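Local coordinates for protein uncharacterized metal-dependent hydrolase (PDB 3ICJ) that binds zinc and, as a member of the amidohydrolase family, probably hydrolyses carbon–nitrogen bonds other than peptide bonds, at residues N264-L269 against E481-L486; V345-I350 against D360-A365; E383-L388 against S424-L429. All blocks are in the same frame, centred on the assembly; numbering follows the deposited sequence.

Interaction 1: N264-L269 against E481-L486; sequences NVFAYL and EDLGKL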
loop_
_atom_site.group_PDB
_atom_site.type_symbol
_atom_site.label_atom_id
_atom_site.label_comp_id
_atom_site.label_asym_id
_atom_site.label_seq_id
_atom_site.Cartn_x
_atom_site.Cartn_y
_atom_site.Cartn_z
ATOM N N ASN A 264 -8.258 7.001 8.355
ATOM C CA ASN A 264 -7.011 7.243 9.079
ATOM C C ASN A 264 -5.809 7.041 8.183
ATOM O O ASN A 264 -5.646 5.983 7.617
ATOM C CB ASN A 264 -6.922 6.329 10.286
ATOM C CG ASN A 264 -8.115 6.472 11.179
ATOM O OD1 ASN A 264 -8.416 7.579 11.655
ATOM N ND2 ASN A 264 -8.832 5.363 11.403
ATOM N N VAL A 265 -5.002 8.083 8.017
ATOM C CA VAL A 265 -3.920 8.071 7.027
ATOM C C VAL A 265 -2.628 8.262 7.801
ATOM O O VAL A 265 -2.407 9.307 8.405
ATOM C CB VAL A 265 -4.071 9.197 5.979
ATOM C CG1 VAL A 265 -2.839 9.243 5.041
ATOM C CG2 VAL A 265 -5.364 9.054 5.172
ATOM N N PHE A 266 -1.807 7.219 7.837
ATOM C CA PHE A 266 -0.524 7.302 8.524
ATOM C C PHE A 266 0.550 7.505 7.454
ATOM O O PHE A 266 0.909 6.573 6.741
ATOM C CB PHE A 266 -0.266 6.057 9.387
ATOM C CG PHE A 266 -1.249 5.890 10.516
ATOM C CD1 PHE A 266 -0.941 6.342 11.808
ATOM C CD2 PHE A 266 -2.480 5.284 10.290
ATOM C CE1 PHE A 266 -1.859 6.195 12.866
ATOM C CE2 PHE A 266 -3.422 5.155 11.326
ATOM C CZ PHE A 266 -3.112 5.596 12.619
ATOM N N ALA A 267 1.027 8.739 7.331
ATOM C CA ALA A 267 1.861 9.132 6.195
ATOM C C ALA A 267 3.327 8.836 6.463
ATOM O O ALA A 267 3.864 9.249 7.493
ATOM C CB ALA A 267 1.648 10.632 5.878
ATOM N N TYR A 268 3.952 8.080 5.566
ATOM C CA TYR A 268 5.391 7.802 5.659
ATOM C C TYR A 268 6.035 8.563 4.509
ATOM O O TYR A 268 5.900 8.182 3.344
ATOM C CB TYR A 268 5.691 6.299 5.569
ATOM C CG TYR A 268 5.473 5.561 6.882
ATOM C CD1 TYR A 268 4.192 5.407 7.414
ATOM C CD2 TYR A 268 6.544 5.034 7.590
ATOM C CE1 TYR A 268 3.974 4.732 8.611
ATOM C CE2 TYR A 268 6.349 4.359 8.814
ATOM C CZ TYR A 268 5.055 4.214 9.311
ATOM O OH TYR A 268 4.841 3.572 10.496
ATOM N N LEU A 269 6.723 9.644 4.861
ATOM C CA LEU A 269 7.177 10.654 3.893
ATOM C C LEU A 269 8.427 10.218 3.151
ATOM O O LEU A 269 9.232 9.464 3.693
ATOM C CB LEU A 269 7.478 11.979 4.619
ATOM C CG LEU A 269 6.434 12.629 5.544
ATOM C CD1 LEU A 269 6.809 14.065 5.918
ATOM C CD2 LEU A 269 5.096 12.606 4.906
ATOM N N GLU A 481 -1.888 2.195 18.328
ATOM C CA GLU A 481 -2.204 1.290 19.440
ATOM C C GLU A 481 -3.701 1.201 19.772
ATOM O O GLU A 481 -4.144 0.251 20.426
ATOM C CB GLU A 481 -1.404 1.684 20.701
ATOM C CG GLU A 481 0.141 1.741 20.527
ATOM C CD GLU A 481 0.785 0.421 20.043
ATOM O OE1 GLU A 481 0.288 -0.688 20.379
ATOM O OE2 GLU A 481 1.813 0.508 19.325
ATOM N N ASP A 482 -4.462 2.194 19.325
ATOM C CA ASP A 482 -5.913 2.244 19.569
ATOM C C ASP A 482 -6.746 1.878 18.329
ATOM O O ASP A 482 -7.926 2.218 18.245
ATOM C CB ASP A 482 -6.304 3.617 20.134
ATOM C CG ASP A 482 -6.001 4.766 19.180
ATOM O OD1 ASP A 482 -5.252 4.595 18.182
ATOM O OD2 ASP A 482 -6.520 5.865 19.450
ATOM N N LEU A 483 -6.128 1.174 17.372
ATOM C CA LEU A 483 -6.854 0.641 16.217
ATOM C C LEU A 483 -6.705 -0.877 16.101
ATOM O O LEU A 483 -5.735 -1.442 16.602
ATOM C CB LEU A 483 -6.397 1.326 14.906
ATOM C CG LEU A 483 -6.939 2.742 14.700
ATOM C CD1 LEU A 483 -6.101 3.540 13.731
ATOM C CD2 LEU A 483 -8.414 2.742 14.285
ATOM N N GLY A 484 -7.657 -1.514 15.420
ATOM C CA GLY A 484 -7.570 -2.932 15.049
ATOM C C GLY A 484 -8.430 -3.905 15.836
ATOM O O GLY A 484 -8.574 -5.065 15.442
ATOM N N LYS A 485 -8.971 -3.435 16.962
ATOM C CA LYS A 485 -9.864 -4.199 17.838
ATOM C C LYS A 485 -11.072 -3.327 18.163
ATOM O O LYS A 485 -11.044 -2.114 17.928
ATOM C CB LYS A 485 -9.147 -4.585 19.150
ATOM C CG LYS A 485 -8.007 -5.609 19.007
ATOM C CD LYS A 485 -7.556 -6.109 20.403
ATOM C CE LYS A 485 -6.233 -6.879 20.345
ATOM N NZ LYS A 485 -6.350 -8.238 19.688
ATOM N N LEU A 486 -12.141 -3.940 18.672
ATOM C CA LEU A 486 -13.307 -3.191 19.157
ATOM C C LEU A 486 -13.551 -3.370 20.667
ATOM O O LEU A 486 -14.693 -3.409 21.130
ATOM C CB LEU A 486 -14.561 -3.523 18.334
ATOM C CG LEU A 486 -14.528 -3.136 16.841
ATOM C CD1 LEU A 486 -15.715 -3.752 16.061
ATOM C CD2 LEU A 486 -14.508 -1.619 16.687
#
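The ring of Phe266 meets Leu483 at its edge: methyl CD1 of the leucine lies near the ring plane, 3.8 Å from Phe266 CZ and 3.9 Å from Phe266 CE2. The same phenylalanine packs edge-to-face with Trp293. The contact lies at the N-terminal end of a strand of the amidohydrolase barrel, with a zinc ion about 14 Å from the side chain of Phe266. Strand 264-269 runs parallel to strands 236-244 and 290-294 on either side of it. Asn264 and Phe266, two residues apart on the same face of the strand, both point toward the loop 481-486, which lies between helix 463-477 and strand 494-497.

The two partners approach from opposite directions. Phe266 has CG anti to its carbonyl carbon (chi1 -64°), which carries the far end of the ring to the loop, where Thr478 and Ala480 also touch it. A leucine suits the facing position because its forked end spans both neighbours: CD1 touches the ring and also, nearly as closely as CD2, the amide nitrogen of Asn264. Phe98 and Ala475 pack on the same leucine, which is buried.

Asn264 is a polar residue in this buried place, and its amide is well provided for. OD1 accepts hydrogen bonds from Arg289 and Arg291, and ND2 is hydrogen-bonded to Ser238 OG and Glu493 OE2. With both ends of the amide engaged in this way, its rotation is fixed, and towards the loop it offers van der Waals contact alone, with Asn264 ND2 3.9 Å from Leu483 CD2.

Interaction 2: V345-I350 against D360-A365; sequences VAVHAI and DAFEEA. With ZN (zinc ion), chain C.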
loop_
_atom_site.group_PDB
_atom_site.type_symbol
_atom_site.label_atom_id
_atom_site.label_comp_id
_atom_site.label_asym_id
_atom_site.label_seq_id
_atom_site.Cartn_x
_atom_site.Cartn_y
_atom_site.Cartn_z
ATOM N N VAL A 345 10.637 4.688 10.780
ATOM C CA VAL A 345 11.331 4.446 9.513
ATOM C C VAL A 345 10.877 3.100 8.943
ATOM O O VAL A 345 10.955 2.050 9.622
ATOM C CB VAL A 345 12.885 4.490 9.692
ATOM C CG1 VAL A 345 13.608 4.218 8.365
ATOM C CG2 VAL A 345 13.341 5.828 10.269
ATOM N N ALA A 346 10.382 3.139 7.711
ATOM C CA ALA A 346 9.962 1.945 7.001
ATOM C C ALA A 346 10.910 1.733 5.844
ATOM O O ALA A 346 11.180 2.654 5.078
ATOM C CB ALA A 346 8.548 2.092 6.492
ATOM N N VAL A 347 11.421 0.511 5.737
ATOM C CA VAL A 347 12.458 0.176 4.786
ATOM C C VAL A 347 11.993 -0.981 3.886
ATOM O O VAL A 347 11.777 -2.089 4.361
ATOM C CB VAL A 347 13.756 -0.209 5.544
ATOM C CG1 VAL A 347 14.788 -0.740 4.625
ATOM C CG2 VAL A 347 14.306 0.992 6.336
ATOM N N HIS A 348 11.837 -0.707 2.596
ATOM C CA HIS A 348 11.552 -1.735 1.569
ATOM C C HIS A 348 12.770 -2.667 1.408
ATOM O O HIS A 348 13.864 -2.227 1.073
ATOM C CB HIS A 348 11.182 -1.011 0.250
ATOM C CG HIS A 348 11.285 -1.838 -1.005
ATOM N ND1 HIS A 348 10.249 -1.936 -1.908
ATOM C CD2 HIS A 348 12.320 -2.523 -1.555
ATOM C CE1 HIS A 348 10.631 -2.665 -2.944
ATOM N NE2 HIS A 348 11.879 -3.046 -2.747
ATOM N N ALA A 349 12.578 -3.947 1.710
ATOM C CA ALA A 349 13.601 -4.970 1.485
ATOM C C ALA A 349 12.950 -6.247 0.975
ATOM O O ALA A 349 12.176 -6.890 1.686
ATOM C CB ALA A 349 14.377 -5.247 2.745
ATOM N N ILE A 350 13.291 -6.616 -0.249
ATOM C CA ILE A 350 12.683 -7.772 -0.922
ATOM C C ILE A 350 13.633 -8.963 -0.963
ATOM O O ILE A 350 13.284 -10.064 -0.503
ATOM C CB ILE A 350 12.114 -7.363 -2.314
ATOM C CG1 ILE A 350 10.892 -6.459 -2.090
ATOM C CG2 ILE A 350 11.791 -8.607 -3.218
ATOM C CD1 ILE A 350 10.039 -6.153 -3.360
ATOM N N ASP A 360 20.978 -4.866 9.675
ATOM C CA ASP A 360 22.225 -4.206 10.071
ATOM C C ASP A 360 22.003 -2.748 10.435
ATOM O O ASP A 360 22.585 -2.253 11.394
ATOM C CB ASP A 360 23.263 -4.236 8.939
ATOM C CG ASP A 360 23.859 -5.621 8.701
ATOM O OD1 ASP A 360 23.685 -6.538 9.532
ATOM O OD2 ASP A 360 24.515 -5.782 7.657
ATOM N N ALA A 361 21.196 -2.057 9.636
ATOM C CA ALA A 361 20.953 -0.642 9.850
ATOM C C ALA A 361 20.176 -0.394 11.144
ATOM O O ALA A 361 20.506 0.537 11.887
ATOM C CB ALA A 361 20.237 -0.057 8.675
ATOM N N PHE A 362 19.166 -1.234 11.406
ATOM C CA PHE A 362 18.361 -1.138 12.628
ATOM C C PHE A 362 19.161 -1.503 13.874
ATOM O O PHE A 362 19.023 -0.853 14.913
ATOM C CB PHE A 362 17.093 -2.009 12.551
ATOM C CG PHE A 362 16.083 -1.546 11.538
ATOM C CD1 PHE A 362 15.938 -0.200 11.230
ATOM C CD2 PHE A 362 15.255 -2.471 10.901
ATOM C CE1 PHE A 362 14.998 0.221 10.290
ATOM C CE2 PHE A 362 14.315 -2.061 9.962
ATOM C CZ PHE A 362 14.184 -0.717 9.655
ATOM N N GLU A 363 19.982 -2.544 13.760
ATOM C CA GLU A 363 20.867 -2.970 14.832
ATOM C C GLU A 363 21.830 -1.870 15.246
ATOM O O GLU A 363 21.959 -1.577 16.432
ATOM C CB GLU A 363 21.696 -4.165 14.396
ATOM C CG GLU A 363 21.309 -5.461 15.032
ATOM C CD GLU A 363 22.512 -6.311 15.380
ATOM O OE1 GLU A 363 22.749 -6.543 16.583
ATOM O OE2 GLU A 363 23.222 -6.734 14.450
ATOM N N GLU A 364 22.504 -1.274 14.262
ATOM C CA GLU A 364 23.550 -0.282 14.520
ATOM C C GLU A 364 22.964 0.973 15.140
ATOM O O GLU A 364 23.517 1.518 16.090
ATOM C CB GLU A 364 24.312 0.061 13.234
ATOM C CG GLU A 364 25.185 1.313 13.339
ATOM C CD GLU A 364 26.103 1.510 12.158
ATOM O OE1 GLU A 364 26.559 0.503 11.575
ATOM O OE2 GLU A 364 26.370 2.682 11.820
ATOM N N ALA A 365 21.825 1.409 14.611
ATOM C CA ALA A 365 21.149 2.607 15.113
ATOM C C ALA A 365 20.319 2.359 16.387
ATOM O O ALA A 365 19.753 3.297 16.939
ATOM C CB ALA A 365 20.277 3.215 14.014
HETATM ZN ZN ZN C . 8.192 -1.447 -1.868
#
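Val347 and Phe362 carry the apolar packing between the two segments. Methyl CG2 of Val347 lies 3.7 Å from Phe362 CZ, with CE1 of the ring a little farther away, and the methyl meets the ring obliquely. The side chains come from opposite directions, the phenylalanine bridging most of the gap: its backbone is far from the strand, and CG anti to its own carbonyl carbon (chi1 -67°) swings the long ring inward. A short beta-branched residue on the strand and a long aromatic on the helix thus share the distance between them. Ile335 and Ile371 also touch the ring. Val345 adds a looser contact through its backbone, its O standing 4.3 Å from Phe362 CZ.

Strand 346-349, helix 352-365 and strand 370-371 form a beta-alpha-beta unit of the amidohydrolase barrel, and the contact packs the helix on the outer side of the strand. Ala349 also faces the helix, where its small side chain meets Ala354 and Val355, while Val347 touches Ala358.

Metal coordination belongs to the other side of the same strand. There His348, the next residue in sequence, binds a zinc ion through ND1 at 2.1 Å; His373 and the carboxylated Lys296 are the other protein ligands of this ion. With CG anti to the backbone N (chi1 161°) the ring of His348 reaches out from the strand to the metal, and the imidazole is held from its far nitrogen as well, by a hydrogen bond between NE2 and Gly301 O.

Interaction 3: E383-L388 against S424-L429; sequences ERIKEL and SSITKL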
loop_
_atom_site.group_PDB
_atom_site.type_symbol
_atom_site.label_atom_id
_atom_site.label_comp_id
_atom_site.label_asym_id
_atom_site.label_seq_id
_atom_site.Cartn_x
_atom_site.Cartn_y
_atom_site.Cartn_z
ATOM N N GLU A 383 16.072 -15.336 13.889
ATOM C CA GLU A 383 16.488 -14.930 15.234
ATOM C C GLU A 383 16.733 -13.432 15.365
ATOM O O GLU A 383 16.371 -12.854 16.382
ATOM C CB GLU A 383 17.724 -15.709 15.715
ATOM C CG GLU A 383 17.405 -17.102 16.287
ATOM C CD GLU A 383 16.269 -17.106 17.325
ATOM O OE1 GLU A 383 16.313 -16.305 18.288
ATOM O OE2 GLU A 383 15.333 -17.924 17.177
ATOM N N ARG A 384 17.336 -12.817 14.342
ATOM C CA ARG A 384 17.635 -11.384 14.356
ATOM C C ARG A 384 16.357 -10.554 14.323
ATOM O O ARG A 384 16.280 -9.529 14.987
ATOM C CB ARG A 384 18.494 -10.976 13.157
ATOM C CG ARG A 384 19.908 -11.513 13.152
ATOM C CD ARG A 384 20.680 -10.902 11.998
ATOM N NE ARG A 384 21.144 -9.549 12.310
ATOM C CZ ARG A 384 21.619 -8.694 11.408
ATOM N NH1 ARG A 384 22.050 -7.499 11.788
ATOM N NH2 ARG A 384 21.667 -9.033 10.125
ATOM N N ILE A 385 15.376 -11.008 13.541
ATOM C CA ILE A 385 14.081 -10.334 13.394
ATOM C C ILE A 385 13.305 -10.383 14.705
ATOM O O ILE A 385 12.791 -9.364 15.160
ATOM C CB ILE A 385 13.275 -10.935 12.199
ATOM C CG1 ILE A 385 13.962 -10.582 10.874
ATOM C CG2 ILE A 385 11.818 -10.438 12.164
ATOM C CD1 ILE A 385 13.457 -11.368 9.671
ATOM N N LYS A 386 13.260 -11.568 15.319
ATOM C CA LYS A 386 12.634 -11.771 16.628
ATOM C C LYS A 386 13.266 -10.865 17.695
ATOM O O LYS A 386 12.543 -10.159 18.401
ATOM C CB LYS A 386 12.765 -13.247 17.047
ATOM C CG LYS A 386 12.015 -13.644 18.307
ATOM C CD LYS A 386 12.332 -15.116 18.623
ATOM C CE LYS A 386 12.050 -15.477 20.075
ATOM N NZ LYS A 386 10.606 -15.739 20.292
ATOM N N GLU A 387 14.607 -10.883 17.775
ATOM C CA GLU A 387 15.386 -10.199 18.826
ATOM C C GLU A 387 15.332 -8.671 18.734
ATOM O O GLU A 387 15.264 -7.988 19.755
ATOM C CB GLU A 387 16.838 -10.745 18.849
ATOM C CG GLU A 387 18.004 -9.747 18.972
ATOM C CD GLU A 387 19.263 -10.201 18.189
ATOM O OE1 GLU A 387 19.838 -9.378 17.438
ATOM O OE2 GLU A 387 19.674 -11.381 18.303
ATOM N N LEU A 388 15.350 -8.150 17.507
ATOM C CA LEU A 388 15.239 -6.716 17.243
ATOM C C LEU A 388 13.782 -6.232 17.187
ATOM O O LEU A 388 13.548 -5.021 17.061
ATOM C CB LEU A 388 15.924 -6.372 15.914
ATOM C CG LEU A 388 17.445 -6.486 15.774
ATOM C CD1 LEU A 388 17.827 -6.341 14.302
ATOM C CD2 LEU A 388 18.166 -5.463 16.672
ATOM N N SER A 424 4.819 -14.052 11.288
ATOM C CA SER A 424 3.802 -13.635 12.249
ATOM C C SER A 424 3.959 -14.289 13.638
ATOM O O SER A 424 3.544 -13.714 14.642
ATOM C CB SER A 424 2.404 -13.876 11.686
ATOM O OG SER A 424 2.185 -15.265 11.530
ATOM N N SER A 425 4.603 -15.456 13.700
ATOM C CA SER A 425 4.865 -16.116 14.978
ATOM C C SER A 425 6.100 -15.579 15.736
ATOM O O SER A 425 6.253 -15.850 16.926
ATOM C CB SER A 425 4.994 -17.629 14.772
ATOM O OG SER A 425 6.241 -17.930 14.156
ATOM N N ILE A 426 6.980 -14.834 15.065
ATOM C CA ILE A 426 8.201 -14.334 15.737
ATOM C C ILE A 426 8.241 -12.817 15.966
ATOM O O ILE A 426 9.074 -12.336 16.738
ATOM C CB ILE A 426 9.520 -14.765 15.023
ATOM C CG1 ILE A 426 9.627 -14.096 13.640
ATOM C CG2 ILE A 426 9.662 -16.316 15.003
ATOM C CD1 ILE A 426 10.972 -14.213 12.946
ATOM N N THR A 427 7.375 -12.062 15.283
ATOM C CA THR A 427 7.364 -10.611 15.431
ATOM C C THR A 427 5.974 -10.058 15.094
ATOM O O THR A 427 5.064 -10.825 14.738
ATOM C CB THR A 427 8.455 -9.945 14.531
ATOM O OG1 THR A 427 8.586 -8.559 14.872
ATOM C CG2 THR A 427 8.120 -10.081 13.042
ATOM N N LYS A 428 5.813 -8.743 15.212
ATOM C CA LYS A 428 4.571 -8.090 14.784
ATOM C C LYS A 428 4.515 -8.001 13.274
ATOM O O LYS A 428 5.429 -7.451 12.645
ATOM C CB LYS A 428 4.425 -6.698 15.417
ATOM C CG LYS A 428 4.063 -6.783 16.900
ATOM C CD LYS A 428 4.344 -5.493 17.637
ATOM C CE LYS A 428 4.045 -5.699 19.127
ATOM N NZ LYS A 428 4.376 -4.500 19.928
ATOM N N LEU A 429 3.444 -8.545 12.694
ATOM C CA LEU A 429 3.303 -8.558 11.236
ATOM C C LEU A 429 1.932 -8.013 10.850
ATOM O O LEU A 429 0.983 -8.154 11.595
ATOM C CB LEU A 429 3.540 -9.965 10.651
ATOM C CG LEU A 429 3.445 -10.083 9.124
ATOM C CD1 LEU A 429 4.630 -10.773 8.516
ATOM C CD2 LEU A 429 2.176 -10.821 8.763
HETATM O O HOH W 1 9.910 -10.001 18.149
#
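Ile426 is where 424-429 first meets helix 379-388, and it carries the largest share of the contact. Its side chain starts out toward the helix, with CG1 between the backbone N and the carbonyl carbon (chi1 67°), and the extended branch ends at CD1, 3.9 Å from Ile385 CG2. The two isoleucines cross at a slant, so that the terminal methyl of one rests against the CB-CG2 branch of the other. Closer to the backbone, Ile426 CB lies 4.1 Å from Lys386 CB. The lysine suits this place at the solvent-exposed margin of the contact: the apolar start of its chain covers the isoleucine, while its length can carry the charged end onward at the exposed surface.

The carbonyl of Ile426 adds a polar element. A water molecule donates to Ile426 O at 2.9 Å and to Lys386 O at 2.6 Å, tying the two backbones together without a direct bond between them. Lys386 CG packs against the same carbonyl oxygen, Ile426 O, 3.6 Å away.

Helices 379-388 and 420-426 are neighbours on the outside of the barrel. Each leads into a strand, 391-394 and 429-431, and these strands run parallel and adjacent in the sheet.

Thr427 follows, and its two branches do different work. CG2 meets Ile385 CG2 at 3.8 Å, whereas OG1, set anti to the backbone N (chi1 -170°), is hydrogen-bonded to Val390 O, just before strand 391-394. A threonine thus serves both an apolar neighbour and a main-chain carbonyl. After it the chain joins the sheet: the backbone of Lys428 hydrogen-bonds with that of Ile392, and the side chain of Leu429 packs on Ile392 and on Leu469 of helix 463-477.

In the fold
Along the chain, interactions 2 and 3 follow one another, both nested inside the loop that interaction 1 closes. The centres of interactions 2 and 3 lie about 14 Å apart, and each is about 21 Å from that of interaction 1. Interaction 1 sits inside the barrel, whereas the other two pack helices on its outside, from strand 346-349 round to strand 429-431 of one parallel sheet. Arg384 of interaction 3 ties helix 379-388 to helix 352-365: its NH1 forms salt bridges with Asp360 OD1 (2.9 Å) and Glu363 OE2 (3.0 Å). Inside the barrel, Tyr268 CD2 packs on Ala346 CB at 3.7 Å, linking interaction 1 to the strand carrying a zinc ligand.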